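Long-range contact in Serine/threonine-protein kinase Tel1 (Chaetomium thermophilum, PDB 6SKY), which is a serine/threonine kinase of the ATM subfamily that probably signals DNA damage by phosphorylating proteins at Ser/Thr-Gln sites: residues A[2529-2537]-A[2582-2593]. Residues are numbered along the deposited sequence; the frame is centred on the assembly and turned at random.
Sequences YKSGQKVPI and EMAIASGVSAPK
V2535 and M2583 pair through two backbone hydrogen bonds, M2583 N to V2535 O (2.8 Å) and V2535 N to M2583 O (2.9 Å), joining strand 2534-2536 antiparallel to strand 2576-2585. Ahead of the strand, a type II turn from K2530 to Q2533 lets G2532 N donate a bent hydrogen bond to I2585 O (3.2 Å, 138° at the hydrogen), from above the carbonyl plane; a side chain at G2532 would press on the carbonyl O of S2531, hence glycine.

Y2529 meets both I2585 and M2583, which in turn touch V2535 and I2537. The CD1 end of I2585 packs on Y2529 CB (3.5 Å) and also meets V2535 CG2. M2583 places CG between its backbone N and carbonyl carbon (chi1 67°); from there its extended chain carries SD past I2537 CB and CE to within 3.5 Å of Y2529 CE1.

Charged groups lie at two places. K2593 NZ sits over a face of the Y2529 ring, 4.9 Å from its centroid, in a cation-pi contact, and donates to A2591 O; Y2529 OH is hydrogen-bonded to D2523 OD2. On the more open side, K2534 crosses E2582 at about a right angle in a long salt bridge (NZ to OE1, 3.8 Å).

Strand 2534-2536 is an outermost strand of the antiparallel kinase N-lobe sheet, while strand 2576-2585 leads into the loop whose P2592 touches the bound ATP analogue. Backbone pairing and a largely buried aromatic-aliphatic cluster probably hold this edge, the long, more open ion pair adding less.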
loop_
_atom_site.group_PDB
_atom_site.type_symbol
_atom_site.label_atom_id
_atom_site.label_comp_id
_atom_site.label_asym_id
_atom_site.label_seq_id
_atom_site.Cartn_x
_atom_site.Cartn_y
_atom_site.Cartn_z
ATOM N N TYR A 2529 52.435 7.818 38.356
ATOM C CA TYR A 2529 51.536 7.255 37.353
ATOM C C TYR A 2529 52.008 7.722 35.984
ATOM O O TYR A 2529 51.671 8.826 35.550
ATOM C CB TYR A 2529 50.100 7.682 37.618
ATOM C CG TYR A 2529 49.580 7.256 38.964
ATOM C CD1 TYR A 2529 49.751 5.961 39.414
ATOM C CD2 TYR A 2529 48.935 8.154 39.790
ATOM C CE1 TYR A 2529 49.286 5.571 40.643
ATOM C CE2 TYR A 2529 48.467 7.775 41.018
ATOM C CZ TYR A 2529 48.643 6.481 41.443
ATOM O OH TYR A 2529 48.173 6.101 42.676
ATOM N N LYS A 2530 52.784 6.887 35.303
ATOM C CA LYS A 2530 53.310 7.220 33.986
ATOM C C LYS A 2530 52.398 6.641 32.914
ATOM O O LYS A 2530 52.058 5.456 32.956
ATOM C CB LYS A 2530 54.729 6.686 33.802
ATOM C CG LYS A 2530 55.604 6.725 35.039
ATOM C CD LYS A 2530 56.941 6.072 34.740
ATOM C CE LYS A 2530 57.841 6.038 35.955
ATOM N NZ LYS A 2530 59.145 5.396 35.632
ATOM N N SER A 2531 52.027 7.475 31.947
ATOM C CA SER A 2531 51.110 7.074 30.891
ATOM C C SER A 2531 51.676 5.941 30.046
ATOM O O SER A 2531 52.730 6.088 29.422
ATOM C CB SER A 2531 50.779 8.275 30.011
ATOM O OG SER A 2531 50.288 9.345 30.795
ATOM N N GLY A 2532 50.983 4.810 30.019
ATOM C CA GLY A 2532 51.393 3.662 29.240
ATOM C C GLY A 2532 51.997 2.539 30.048
ATOM O O GLY A 2532 52.150 1.434 29.518
ATOM N N GLN A 2533 52.341 2.779 31.311
ATOM C CA GLN A 2533 52.981 1.767 32.141
ATOM C C GLN A 2533 51.964 0.793 32.711
ATOM O O GLN A 2533 50.833 0.713 32.225
ATOM C CB GLN A 2533 53.767 2.421 33.276
ATOM C CG GLN A 2533 54.820 3.398 32.801
ATOM C CD GLN A 2533 55.784 2.785 31.813
ATOM O OE1 GLN A 2533 56.048 3.351 30.754
ATOM N NE2 GLN A 2533 56.323 1.623 32.156
ATOM N N LYS A 2534 52.372 0.019 33.716
ATOM C CA LYS A 2534 51.469 -0.914 34.388
ATOM C C LYS A 2534 51.943 -1.033 35.837
ATOM O O LYS A 2534 52.800 -1.857 36.156
ATOM C CB LYS A 2534 51.443 -2.260 33.685
ATOM C CG LYS A 2534 50.367 -3.186 34.184
ATOM C CD LYS A 2534 50.353 -4.476 33.399
ATOM C CE LYS A 2534 49.304 -5.428 33.938
ATOM N NZ LYS A 2534 49.400 -6.770 33.304
ATOM N N VAL A 2535 51.353 -0.222 36.707
ATOM C CA VAL A 2535 51.859 -0.038 38.066
ATOM C C VAL A 2535 51.129 -0.963 39.030
ATOM O O VAL A 2535 49.903 -1.070 38.961
ATOM C CB VAL A 2535 51.702 1.420 38.513
ATOM C CG1 VAL A 2535 52.422 1.651 39.819
ATOM C CG2 VAL A 2535 52.221 2.346 37.449
ATOM N N PRO A 2536 51.820 -1.642 39.944
ATOM C CA PRO A 2536 51.106 -2.374 40.996
ATOM C C PRO A 2536 50.472 -1.392 41.966
ATOM O O PRO A 2536 51.123 -0.458 42.434
ATOM C CB PRO A 2536 52.210 -3.196 41.665
ATOM C CG PRO A 2536 53.430 -2.398 41.441
ATOM C CD PRO A 2536 53.278 -1.781 40.081
ATOM N N ILE A 2537 49.194 -1.599 42.265
ATOM C CA ILE A 2537 48.459 -0.643 43.101
ATOM C C ILE A 2537 48.700 -1.077 44.541
ATOM O O ILE A 2537 47.854 -1.664 45.215
ATOM C CB ILE A 2537 46.972 -0.568 42.721
ATOM C CG1 ILE A 2537 46.193 0.297 43.707
ATOM C CG2 ILE A 2537 46.355 -1.954 42.578
ATOM C CD1 ILE A 2537 44.717 0.278 43.477
ATOM N N GLU A 2582 48.000 -5.339 39.749
ATOM C CA GLU A 2582 48.459 -4.201 38.970
ATOM C C GLU A 2582 47.295 -3.486 38.300
ATOM O O GLU A 2582 46.180 -4.004 38.204
ATOM C CB GLU A 2582 49.475 -4.637 37.913
ATOM C CG GLU A 2582 50.811 -5.064 38.489
ATOM C CD GLU A 2582 51.855 -5.312 37.421
ATOM O OE1 GLU A 2582 51.484 -5.761 36.318
ATOM O OE2 GLU A 2582 53.048 -5.052 37.683
ATOM N N MET A 2583 47.575 -2.271 37.842
ATOM C CA MET A 2583 46.622 -1.470 37.100
ATOM C C MET A 2583 47.352 -0.770 35.970
ATOM O O MET A 2583 48.459 -0.262 36.158
ATOM C CB MET A 2583 45.921 -0.449 37.995
ATOM C CG MET A 2583 46.806 0.631 38.543
ATOM S SD MET A 2583 45.873 1.739 39.597
ATOM C CE MET A 2583 47.138 2.902 40.055
ATOM N N ALA A 2584 46.736 -0.769 34.795
ATOM C CA ALA A 2584 47.293 -0.074 33.653
ATOM C C ALA A 2584 46.952 1.406 33.723
ATOM O O ALA A 2584 46.134 1.846 34.530
ATOM C CB ALA A 2584 46.777 -0.678 32.355
ATOM N N ILE A 2585 47.591 2.185 32.862
ATOM C CA ILE A 2585 47.385 3.626 32.813
ATOM C C ILE A 2585 47.341 4.054 31.357
ATOM O O ILE A 2585 48.094 3.537 30.527
ATOM C CB ILE A 2585 48.486 4.373 33.586
ATOM C CG1 ILE A 2585 48.392 4.027 35.068
ATOM C CG2 ILE A 2585 48.356 5.859 33.398
ATOM C CD1 ILE A 2585 49.431 4.664 35.907
ATOM N N ALA A 2586 46.446 4.983 31.042
ATOM C CA ALA A 2586 46.294 5.491 29.689
ATOM C C ALA A 2586 46.909 6.881 29.563
ATOM O O ALA A 2586 47.294 7.514 30.547
ATOM C CB ALA A 2586 44.817 5.515 29.292
ATOM N N SER A 2587 46.990 7.359 28.322
ATOM C CA SER A 2587 47.669 8.615 28.022
ATOM C C SER A 2587 46.730 9.795 28.240
ATOM O O SER A 2587 45.644 9.850 27.653
ATOM C CB SER A 2587 48.186 8.607 26.586
ATOM O OG SER A 2587 49.079 7.528 26.376
ATOM N N GLY A 2588 47.158 10.738 29.070
ATOM C CA GLY A 2588 46.364 11.921 29.337
ATOM C C GLY A 2588 47.041 12.774 30.387
ATOM O O GLY A 2588 48.213 12.576 30.711
ATOM N N VAL A 2589 46.290 13.738 30.915
ATOM C CA VAL A 2589 46.792 14.560 32.010
ATOM C C VAL A 2589 46.387 13.917 33.325
ATOM O O VAL A 2589 47.240 13.502 34.118
ATOM C CB VAL A 2589 46.275 16.005 31.926
ATOM C CG1 VAL A 2589 46.753 16.796 33.130
ATOM C CG2 VAL A 2589 46.735 16.657 30.635
ATOM N N SER A 2590 45.083 13.825 33.566
ATOM C CA SER A 2590 44.572 13.064 34.699
ATOM C C SER A 2590 44.506 11.610 34.265
ATOM O O SER A 2590 43.564 11.194 33.589
ATOM C CB SER A 2590 43.209 13.576 35.138
ATOM O OG SER A 2590 42.830 12.972 36.363
ATOM N N ALA A 2591 45.518 10.837 34.650
ATOM C CA ALA A 2591 45.724 9.469 34.203
ATOM C C ALA A 2591 44.512 8.593 34.479
ATOM O O ALA A 2591 44.219 8.295 35.642
ATOM C CB ALA A 2591 46.955 8.880 34.889
ATOM N N PRO A 2592 43.782 8.162 33.451
ATOM C CA PRO A 2592 42.714 7.180 33.677
ATOM C C PRO A 2592 43.326 5.811 33.915
ATOM O O PRO A 2592 44.083 5.310 33.087
ATOM C CB PRO A 2592 41.908 7.227 32.376
ATOM C CG PRO A 2592 42.864 7.682 31.367
ATOM C CD PRO A 2592 43.863 8.572 32.042
ATOM N N LYS A 2593 43.010 5.212 35.052
ATOM C CA LYS A 2593 43.604 3.940 35.423
ATOM C C LYS A 2593 42.619 2.807 35.195
ATOM O O LYS A 2593 41.424 2.943 35.455
ATOM C CB LYS A 2593 44.067 3.960 36.877
ATOM C CG LYS A 2593 43.218 4.780 37.796
ATOM C CD LYS A 2593 43.978 5.119 39.053
ATOM C CE LYS A 2593 45.091 6.092 38.772
ATOM N NZ LYS A 2593 44.572 7.444 38.481
#